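Local coordinates for putative nucleotide sugar epimerase/ dehydratase (Bordetella bronchiseptica, PDB 2Q1S), which binds NAD(H) in a Rossmann-fold domain and probably acts as a nucleotide-sugar epimerase or dehydratase in the synthesis of the lipopolysaccharide O-antigen, at residues L96-D101 against K138-L143; K132-L137 against F190-Y195. All coordinates share one frame; numbering follows the deposited sequence.

Contact 1: residues L96-D101 against K138-L143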
ATOM      1  N   LEU A  96       3.508  23.267   8.126  1.00 40.05           N
ATOM      2  CA  LEU A  96       4.842  22.812   8.500  1.00 40.27           C
ATOM      3  C   LEU A  96       5.905  23.607   7.751  1.00 41.05           C
ATOM      4  O   LEU A  96       5.765  23.902   6.555  1.00 42.26           O
ATOM      5  CB  LEU A  96       5.013  21.319   8.224  1.00 39.25           C
ATOM      6  CG  LEU A  96       4.127  20.388   9.067  1.00 40.61           C
ATOM      7  CD1 LEU A  96       4.456  18.929   8.747  1.00 41.11           C
ATOM      8  CD2 LEU A  96       4.308  20.646  10.557  1.00 40.57           C
ATOM      9  N   GLN A  97       6.973  23.943   8.476  1.00 40.06           N
ATOM     10  CA  GLN A  97       8.085  24.733   7.946  0.70 39.61           C
ATOM     11  C   GLN A  97       9.318  23.834   7.853  1.00 38.97           C
ATOM     12  O   GLN A  97       9.411  22.860   8.579  1.00 38.36           O
ATOM     13  CB  GLN A  97       8.373  25.917   8.870  0.70 39.52           C
ATOM     14  CG  GLN A  97       7.226  26.956   8.961  0.70 40.52           C
ATOM     15  CD  GLN A  97       6.782  27.405   7.584  0.70 44.57           C
ATOM     16  OE1 GLN A  97       7.533  28.083   6.869  0.70 46.57           O
ATOM     17  NE2 GLN A  97       5.566  27.018   7.192  0.70 45.01           N
ATOM     18  N   ASP A  98      10.276  24.199   6.986  1.00 38.26           N
ATOM     19  CA  ASP A  98      11.532  23.450   6.807  1.00 37.30           C
ATOM     20  C   ASP A  98      12.476  23.849   7.971  1.00 37.13           C
ATOM     21  O   ASP A  98      13.528  24.469   7.779  1.00 36.56           O
ATOM     22  CB  ASP A  98      12.112  23.815   5.442  1.00 37.04           C
ATOM     23  CG  ASP A  98      13.308  22.968   5.027  1.00 34.43           C
ATOM     24  OD1 ASP A  98      13.717  22.018   5.733  1.00 38.19           O
ATOM     25  OD2 ASP A  98      13.838  23.251   3.931  1.00 37.04           O
ATOM     26  N   GLU A  99      12.059  23.480   9.183  1.00 36.77           N
ATOM     27  CA  GLU A  99      12.778  23.824  10.413  1.00 37.21           C
ATOM     28  C   GLU A  99      13.208  22.603  11.224  1.00 37.14           C
ATOM     29  O   GLU A  99      13.589  22.727  12.385  1.00 37.57           O
ATOM     30  CB  GLU A  99      11.893  24.750  11.280  1.00 36.99           C
ATOM     31  CG  GLU A  99      10.690  24.034  11.890  1.00 39.42           C
ATOM     32  CD  GLU A  99       9.850  24.909  12.816  1.00 41.29           C
ATOM     33  OE1 GLU A  99      10.392  25.443  13.811  1.00 49.09           O
ATOM     34  OE2 GLU A  99       8.647  25.075  12.537  1.00 46.26           O
ATOM     35  N   TYR A 100      13.141  21.420  10.613  1.00 35.79           N
ATOM     36  CA  TYR A 100      13.449  20.180  11.307  1.00 35.25           C
ATOM     37  C   TYR A 100      14.707  19.534  10.793  1.00 34.69           C
ATOM     38  O   TYR A 100      14.937  19.419   9.576  1.00 35.74           O
ATOM     39  CB  TYR A 100      12.308  19.160  11.144  1.00 35.70           C
ATOM     40  CG  TYR A 100      10.969  19.731  11.564  1.00 35.88           C
ATOM     41  CD1 TYR A 100      10.588  19.779  12.931  1.00 36.36           C
ATOM     42  CD2 TYR A 100      10.072  20.234  10.608  1.00 36.70           C
ATOM     43  CE1 TYR A 100       9.362  20.364  13.338  1.00 36.39           C
ATOM     44  CE2 TYR A 100       8.835  20.786  11.013  1.00 37.46           C
ATOM     45  CZ  TYR A 100       8.497  20.835  12.358  1.00 38.24           C
ATOM     46  OH  TYR A 100       7.267  21.383  12.686  1.00 40.96           O
ATOM     47  N   ASP A 101      15.539  19.111  11.721  1.00 33.74           N
ATOM     48  CA  ASP A 101      16.707  18.323  11.413  1.00 33.81           C
ATOM     49  C   ASP A 101      16.376  16.841  11.285  1.00 34.61           C
ATOM     50  O   ASP A 101      16.988  16.135  10.486  1.00 34.46           O
ATOM     51  CB  ASP A 101      17.770  18.553  12.488  1.00 32.98           C
ATOM     52  CG  ASP A 101      18.147  19.999  12.593  1.00 33.79           C
ATOM     53  OD1 ASP A 101      18.666  20.545  11.609  1.00 33.33           O
ATOM     54  OD2 ASP A 101      17.863  20.590  13.652  1.00 33.65           O
ATOM     55  N   LYS A 138       8.990  16.329   1.167  1.00 37.74           N
ATOM     56  CA  LYS A 138       9.876  15.878   0.081  1.00 38.45           C
ATOM     57  C   LYS A 138      10.830  16.909  -0.457  1.00 39.93           C
ATOM     58  O   LYS A 138      11.818  16.508  -1.059  1.00 40.39           O
ATOM     59  CB  LYS A 138       9.125  15.257  -1.102  1.00 39.76           C
ATOM     60  CG  LYS A 138       8.320  16.196  -1.986  1.00 39.69           C
ATOM     61  CD  LYS A 138       7.495  15.294  -2.920  1.00 46.10           C
ATOM     62  CE  LYS A 138       6.739  15.932  -4.058  1.00 47.23           C
ATOM     63  NZ  LYS A 138       5.908  14.836  -4.779  1.00 44.17           N
ATOM     64  N   HIS A 139      10.499  18.192  -0.295  1.00 38.95           N
ATOM     65  CA  HIS A 139      11.366  19.263  -0.791  1.00 40.16           C
ATOM     66  C   HIS A 139      12.053  20.014   0.354  1.00 40.31           C
ATOM     67  O   HIS A 139      12.769  20.990   0.109  1.00 40.76           O
ATOM     68  CB  HIS A 139      10.635  20.240  -1.745  1.00 39.88           C
ATOM     69  CG  HIS A 139      10.130  19.593  -3.001  1.00 43.65           C
ATOM     70  ND1 HIS A 139      10.910  18.748  -3.767  1.00 46.82           N
ATOM     71  CD2 HIS A 139       8.926  19.655  -3.614  1.00 46.21           C
ATOM     72  CE1 HIS A 139      10.205  18.323  -4.801  1.00 46.89           C
ATOM     73  NE2 HIS A 139       8.992  18.844  -4.725  1.00 46.86           N
ATOM     74  N   PHE A 140      11.864  19.554   1.594  1.00 40.13           N
ATOM     75  CA  PHE A 140      12.578  20.163   2.737  1.00 38.72           C
ATOM     76  C   PHE A 140      14.087  19.876   2.678  1.00 40.03           C
ATOM     77  O   PHE A 140      14.533  18.756   2.359  1.00 41.21           O
ATOM     78  CB  PHE A 140      12.040  19.635   4.065  1.00 39.18           C
ATOM     79  CG  PHE A 140      10.709  20.224   4.490  1.00 38.67           C
ATOM     80  CD1 PHE A 140       9.936  20.968   3.603  1.00 39.09           C
ATOM     81  CD2 PHE A 140      10.216  19.978   5.784  1.00 35.99           C
ATOM     82  CE1 PHE A 140       8.704  21.500   4.021  1.00 40.23           C
ATOM     83  CE2 PHE A 140       9.026  20.480   6.198  1.00 37.33           C
ATOM     84  CZ  PHE A 140       8.258  21.242   5.323  1.00 36.71           C
ATOM     85  N   LYS A 141      14.859  20.888   3.034  1.00 38.40           N
ATOM     86  CA  LYS A 141      16.296  20.880   2.819  1.00 38.82           C
ATOM     87  C   LYS A 141      17.106  20.768   4.118  1.00 38.16           C
ATOM     88  O   LYS A 141      18.258  20.345   4.087  1.00 38.91           O
ATOM     89  CB  LYS A 141      16.722  22.156   2.054  1.00 38.14           C
ATOM     90  CG  LYS A 141      16.219  22.236   0.586  1.00 41.85           C
ATOM     91  CD  LYS A 141      16.891  21.123  -0.222  1.00 45.65           C
ATOM     92  CE  LYS A 141      16.666  21.216  -1.718  1.00 50.28           C
ATOM     93  NZ  LYS A 141      15.309  20.809  -2.087  1.00 50.94           N
ATOM     94  N   ARG A 142      16.488  21.122   5.239  1.00 38.32           N
ATOM     95  CA  ARG A 142      17.168  21.051   6.540  1.00 38.62           C
ATOM     96  C   ARG A 142      17.164  19.609   7.068  1.00 38.50           C
ATOM     97  O   ARG A 142      17.948  19.280   7.942  1.00 38.37           O
ATOM     98  CB  ARG A 142      16.474  21.974   7.545  1.00 38.76           C
ATOM     99  CG  ARG A 142      17.235  22.082   8.854  1.00 37.90           C
ATOM    100  CD  ARG A 142      16.746  23.215   9.741  1.00 37.92           C
ATOM    101  NE  ARG A 142      17.219  23.025  11.115  1.00 37.41           N
ATOM    102  CZ  ARG A 142      16.949  23.816  12.142  1.00 37.14           C
ATOM    103  NH1 ARG A 142      16.312  24.969  11.968  1.00 37.29           N
ATOM    104  NH2 ARG A 142      17.384  23.480  13.347  1.00 39.03           N
ATOM    105  N   LEU A 143      16.281  18.757   6.526  1.00 39.66           N
ATOM    106  CA  LEU A 143      16.192  17.354   6.992  1.00 40.73           C
ATOM    107  C   LEU A 143      17.427  16.546   6.803  1.00 39.95           C
ATOM    108  O   LEU A 143      17.900  16.430   5.670  1.00 43.20           O
ATOM    109  CB  LEU A 143      15.140  16.609   6.208  1.00 41.50           C
ATOM    110  CG  LEU A 143      13.749  16.832   6.658  1.00 42.76           C
ATOM    111  CD1 LEU A 143      12.812  16.100   5.687  1.00 40.39           C
ATOM    112  CD2 LEU A 143      13.519  16.295   8.086  1.00 42.98           C
TER
HETATM  113  O   HOH W   1      15.741  26.453   9.512  1.00 33.79           O

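Contact 2: residues K132-L137 against F190-Y195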
ATOM      1  N   LYS A 132       1.119  11.201   3.133  1.00 34.37           N
ATOM      2  CA  LYS A 132       0.910  12.650   3.225  1.00 34.91           C
ATOM      3  C   LYS A 132       2.097  13.329   3.920  1.00 35.54           C
ATOM      4  O   LYS A 132       2.494  14.427   3.533  1.00 37.02           O
ATOM      5  CB  LYS A 132      -0.403  12.991   3.889  1.00 35.36           C
ATOM      6  CG  LYS A 132      -1.589  12.473   3.041  1.00 37.25           C
ATOM      7  CD  LYS A 132      -2.928  12.972   3.556  1.00 37.48           C
ATOM      8  CE  LYS A 132      -3.233  14.441   3.237  1.00 40.78           C
ATOM      9  NZ  LYS A 132      -4.589  14.865   3.676  1.00 41.53           N
ATOM     10  N   LEU A 133       2.655  12.657   4.918  1.00 35.52           N
ATOM     11  CA  LEU A 133       3.830  13.218   5.590  1.00 36.61           C
ATOM     12  C   LEU A 133       4.964  13.349   4.605  1.00 36.13           C
ATOM     13  O   LEU A 133       5.596  14.428   4.465  1.00 37.66           O
ATOM     14  CB  LEU A 133       4.202  12.319   6.782  1.00 35.98           C
ATOM     15  CG  LEU A 133       5.492  12.803   7.496  1.00 36.79           C
ATOM     16  CD1 LEU A 133       5.374  14.179   8.155  1.00 36.87           C
ATOM     17  CD2 LEU A 133       5.920  11.753   8.496  1.00 39.70           C
ATOM     18  N   TYR A 134       5.303  12.262   3.912  1.00 35.17           N
ATOM     19  CA  TYR A 134       6.428  12.250   2.992  1.00 35.69           C
ATOM     20  C   TYR A 134       6.228  13.260   1.864  1.00 35.40           C
ATOM     21  O   TYR A 134       7.170  13.940   1.426  1.00 35.29           O
ATOM     22  CB  TYR A 134       6.613  10.851   2.435  1.00 35.90           C
ATOM     23  CG  TYR A 134       7.236   9.862   3.409  1.00 36.08           C
ATOM     24  CD1 TYR A 134       7.505  10.222   4.758  1.00 36.74           C
ATOM     25  CD2 TYR A 134       7.552   8.568   2.996  1.00 36.13           C
ATOM     26  CE1 TYR A 134       8.110   9.318   5.619  1.00 35.17           C
ATOM     27  CE2 TYR A 134       8.128   7.642   3.843  1.00 36.76           C
ATOM     28  CZ  TYR A 134       8.397   8.010   5.172  1.00 35.77           C
ATOM     29  OH  TYR A 134       8.989   7.091   6.021  1.00 38.60           O
ATOM     30  N   GLU A 135       4.986  13.374   1.389  1.00 36.62           N
ATOM     31  CA  GLU A 135       4.679  14.324   0.317  1.00 37.47           C
ATOM     32  C   GLU A 135       4.969  15.769   0.743  1.00 37.88           C
ATOM     33  O   GLU A 135       5.456  16.578  -0.052  1.00 37.45           O
ATOM     34  CB  GLU A 135       3.220  14.155  -0.120  1.00 37.42           C
ATOM     35  CG  GLU A 135       2.790  15.015  -1.298  1.00 38.50           C
ATOM     36  CD  GLU A 135       3.514  14.736  -2.621  1.00 36.79           C
ATOM     37  OE1 GLU A 135       4.314  13.774  -2.796  1.00 35.89           O
ATOM     38  OE2 GLU A 135       3.306  15.589  -3.515  1.00 41.82           O
ATOM     39  N   ARG A 136       4.667  16.075   1.995  1.00 37.50           N
ATOM     40  CA  ARG A 136       4.988  17.391   2.556  1.00 39.08           C
ATOM     41  C   ARG A 136       6.491  17.606   2.770  1.00 38.69           C
ATOM     42  O   ARG A 136       6.986  18.731   2.508  1.00 41.21           O
ATOM     43  CB  ARG A 136       4.229  17.661   3.842  1.00 39.24           C
ATOM     44  CG  ARG A 136       4.459  19.095   4.403  1.00 40.06           C
ATOM     45  CD  ARG A 136       4.120  20.186   3.393  1.00 42.95           C
ATOM     46  NE  ARG A 136       4.424  21.520   3.942  1.00 41.67           N
ATOM     47  CZ  ARG A 136       4.981  22.502   3.238  1.00 44.72           C
ATOM     48  NH1 ARG A 136       5.254  22.329   1.951  1.00 44.91           N
ATOM     49  NH2 ARG A 136       5.231  23.677   3.810  1.00 45.26           N
ATOM     50  N   LEU A 137       7.184  16.571   3.253  1.00 38.18           N
ATOM     51  CA  LEU A 137       8.617  16.675   3.583  1.00 37.66           C
ATOM     52  C   LEU A 137       9.516  16.667   2.354  1.00 37.91           C
ATOM     53  O   LEU A 137      10.699  17.006   2.469  1.00 38.81           O
ATOM     54  CB  LEU A 137       9.057  15.576   4.539  1.00 38.50           C
ATOM     55  CG  LEU A 137       8.421  15.445   5.918  1.00 38.11           C
ATOM     56  CD1 LEU A 137       8.988  14.221   6.574  1.00 39.11           C
ATOM     57  CD2 LEU A 137       8.662  16.720   6.773  1.00 39.40           C
ATOM     58  N   PHE A 190       7.467   0.692   1.378  1.00 36.00           N
ATOM     59  CA  PHE A 190       7.426   1.037  -0.051  1.00 35.80           C
ATOM     60  C   PHE A 190       7.575   2.552  -0.209  1.00 35.73           C
ATOM     61  O   PHE A 190       8.385   3.016  -1.029  1.00 36.38           O
ATOM     62  CB  PHE A 190       6.110   0.572  -0.720  1.00 36.14           C
ATOM     63  CG  PHE A 190       6.105  -0.866  -1.159  1.00 35.62           C
ATOM     64  CD1 PHE A 190       6.521  -1.202  -2.434  1.00 36.35           C
ATOM     65  CD2 PHE A 190       5.561  -1.864  -0.354  1.00 37.82           C
ATOM     66  CE1 PHE A 190       6.476  -2.560  -2.883  1.00 37.17           C
ATOM     67  CE2 PHE A 190       5.527  -3.210  -0.767  1.00 38.03           C
ATOM     68  CZ  PHE A 190       5.958  -3.540  -2.046  1.00 35.40           C
ATOM     69  N   TYR A 191       6.779   3.323   0.532  1.00 36.03           N
ATOM     70  CA  TYR A 191       6.841   4.773   0.417  1.00 35.53           C
ATOM     71  C   TYR A 191       8.217   5.300   0.783  1.00 35.87           C
ATOM     72  O   TYR A 191       8.743   6.249   0.178  1.00 36.95           O
ATOM     73  CB  TYR A 191       5.815   5.467   1.319  1.00 36.11           C
ATOM     74  CG  TYR A 191       4.353   5.213   0.940  1.00 35.24           C
ATOM     75  CD1 TYR A 191       3.925   5.102  -0.380  1.00 36.60           C
ATOM     76  CD2 TYR A 191       3.369   5.140   1.939  1.00 35.82           C
ATOM     77  CE1 TYR A 191       2.572   4.921  -0.682  1.00 34.83           C
ATOM     78  CE2 TYR A 191       2.054   4.938   1.659  1.00 34.99           C
ATOM     79  CZ  TYR A 191       1.594   4.842   0.345  1.00 36.45           C
ATOM     80  OH  TYR A 191       0.225   4.688   0.121  1.00 36.98           O
ATOM     81  N   SER A 192       8.794   4.705   1.829  1.00 37.04           N
ATOM     82  CA  SER A 192      10.099   5.155   2.300  1.00 37.03           C
ATOM     83  C   SER A 192      11.167   4.974   1.220  1.00 36.93           C
ATOM     84  O   SER A 192      12.065   5.835   1.033  1.00 38.62           O
ATOM     85  CB  SER A 192      10.467   4.375   3.567  1.00 38.68           C
ATOM     86  OG  SER A 192       9.645   4.721   4.652  1.00 38.30           O
ATOM     87  N   VAL A 193      11.113   3.858   0.525  1.00 36.99           N
ATOM     88  CA  VAL A 193      12.053   3.593  -0.558  1.00 37.10           C
ATOM     89  C   VAL A 193      11.805   4.544  -1.757  1.00 36.19           C
ATOM     90  O   VAL A 193      12.747   5.129  -2.318  1.00 35.96           O
ATOM     91  CB  VAL A 193      12.004   2.101  -0.979  1.00 37.16           C
ATOM     92  CG1 VAL A 193      12.798   1.848  -2.257  1.00 38.59           C
ATOM     93  CG2 VAL A 193      12.547   1.202   0.183  1.00 38.72           C
ATOM     94  N   TYR A 194      10.525   4.709  -2.124  1.00 36.65           N
ATOM     95  CA  TYR A 194      10.201   5.577  -3.257  1.00 35.77           C
ATOM     96  C   TYR A 194      10.589   7.031  -3.059  1.00 35.83           C
ATOM     97  O   TYR A 194      11.225   7.650  -3.918  1.00 35.01           O
ATOM     98  CB  TYR A 194       8.713   5.521  -3.568  1.00 34.88           C
ATOM     99  CG  TYR A 194       8.315   6.533  -4.613  1.00 34.58           C
ATOM    100  CD1 TYR A 194       8.545   6.301  -5.967  1.00 36.64           C
ATOM    101  CD2 TYR A 194       7.710   7.747  -4.235  1.00 35.29           C
ATOM    102  CE1 TYR A 194       8.213   7.271  -6.924  1.00 35.68           C
ATOM    103  CE2 TYR A 194       7.368   8.721  -5.176  1.00 36.09           C
ATOM    104  CZ  TYR A 194       7.631   8.462  -6.519  1.00 36.07           C
ATOM    105  OH  TYR A 194       7.312   9.386  -7.485  1.00 35.69           O
ATOM    106  N   TYR A 195      10.238   7.594  -1.911  1.00 34.68           N
ATOM    107  CA  TYR A 195      10.554   9.009  -1.692  1.00 35.55           C
ATOM    108  C   TYR A 195      12.054   9.250  -1.592  1.00 35.40           C
ATOM    109  O   TYR A 195      12.538  10.353  -1.952  1.00 35.94           O
ATOM    110  CB  TYR A 195       9.805   9.528  -0.453  1.00 34.53           C
ATOM    111  CG  TYR A 195       8.415   9.981  -0.825  1.00 34.35           C
ATOM    112  CD1 TYR A 195       7.354   9.067  -0.850  1.00 33.96           C
ATOM    113  CD2 TYR A 195       8.174  11.304  -1.204  1.00 35.37           C
ATOM    114  CE1 TYR A 195       6.072   9.472  -1.220  1.00 35.21           C
ATOM    115  CE2 TYR A 195       6.914  11.694  -1.568  1.00 37.07           C
ATOM    116  CZ  TYR A 195       5.852  10.782  -1.569  1.00 35.58           C
ATOM    117  OH  TYR A 195       4.632  11.247  -1.990  1.00 35.96           O
TER

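Contact 1: residues L96-D101 against K138-L143
Asp-98 holds two consecutive backbone amides with one carboxylate: Lys-141 N donates to OD2 at 2.7 Å, and Arg-142 N donates to Asp-98 OD1 at 3.0 Å. Both bonds are nearly straight and reach the syn sides of their oxygens, which suits aspartate, a short acid whose two oxygens can bridge neighbouring N-H groups of a turning chain. Its CG lies opposite the backbone N (chi1 -172°), and this swings the carboxylate across to the other loop. The same residue, centre of an inverse gamma turn, lays its CA over one face of the Phe-140 ring, a CH-pi contact of 3.9 Å to the ring centroid. Leu-96 CB reaches the far end of that ring at CZ.

These are two loops of the Rossmann fold, each leading from a helix into one of two adjacent parallel strands, 102-105 and 145-151. Further along, Arg-142 grips Asp-101 side-on in a two-nitrogen salt bridge: NE bonds Asp-101 OD1 at 2.9 Å from above the carboxylate plane, though OD1 lies in the guanidinium plane, and NH2 meets OD2 on its syn side. Arginine's extended chain carries the guanidinium under Glu-99 O, 3.5 Å above its plane, while a water accepts from NH1. In the second shell, Lys-144 forms a salt bridge with Asp-101 OD1, and the backbone N of Asn-34 donates to OD2, fixing the carboxylate.

Contact 2: residues K132-L137 against F190-Y195
Tyr-195 OH donates to Glu-135 OE1 at 2.7 Å, meeting that oxygen on its anti side, and Tyr-134 OH donates to Ser-192 OG at 2.8 Å. Glutamate suits its place because its chain, bent at chi2, brings the carboxylate to the edge of the Tyr-195 ring, their planes 74° apart; OE1 also forms a salt bridge with Lys-138, so the phenol shares an acceptor that is probably kept anionic. Serine has the small hydroxyl needed beside a helix backbone: OG accepts from the tyrosine and is bonded as well to Gly-188 O, one turn earlier.

Between these bonds the two tyrosines pack obliquely. Tyr-134 CB sits almost directly over the centre of the Tyr-195 ring, 3.7 Å from its centroid, in a CH-pi contact, and the edge of the Tyr-134 ring is directed at the same face in an offset edge-to-face pair with planes at 68°. The opposite face of Tyr-195 meets Tyr-194 CE2 near the rim. Tyr-134 CD2 also packs against Tyr-191 CB at 3.9 Å. Tyrosine serves well at position 134, since its long flat ring spans from one helix to the other and its hydroxyl ends at Ser-192 OG.

The segments run nearly parallel, their axes 10.7 Å apart and inclined by 14°, as expected for helices following successive parallel strands of a Rossmann sheet. Beneath them, Tyr-134 and Ser-192 rest on Tyr-148 of strand 145-151, while Glu-135 and Tyr-191 touch the second subunit.

In the fold
Contact 2 is buried, joining helices 128-137 and 180-199 on one side of the sheet; contact 1 lies at the edge of the domain, partly open to solvent, in the loops that enter strands 102-105 and 145-151. Helix 128-137 links them, since it runs directly into the loop 138-143. Their chemistry follows their place: in the loops carboxylates grip backbone amides and a guanidinium, whereas the helices, whose amides are spent internally, meet mainly through tyrosine rings and their hydroxyls, with a single carboxylate, that of Glu-135. The two also touch: Arg-136 NH2 probably bonds to Leu-96 O at 2.8 Å, Lys-138 CD packs on Tyr-195 CE2, and Leu-143 reaches the carbonyl of Leu-137.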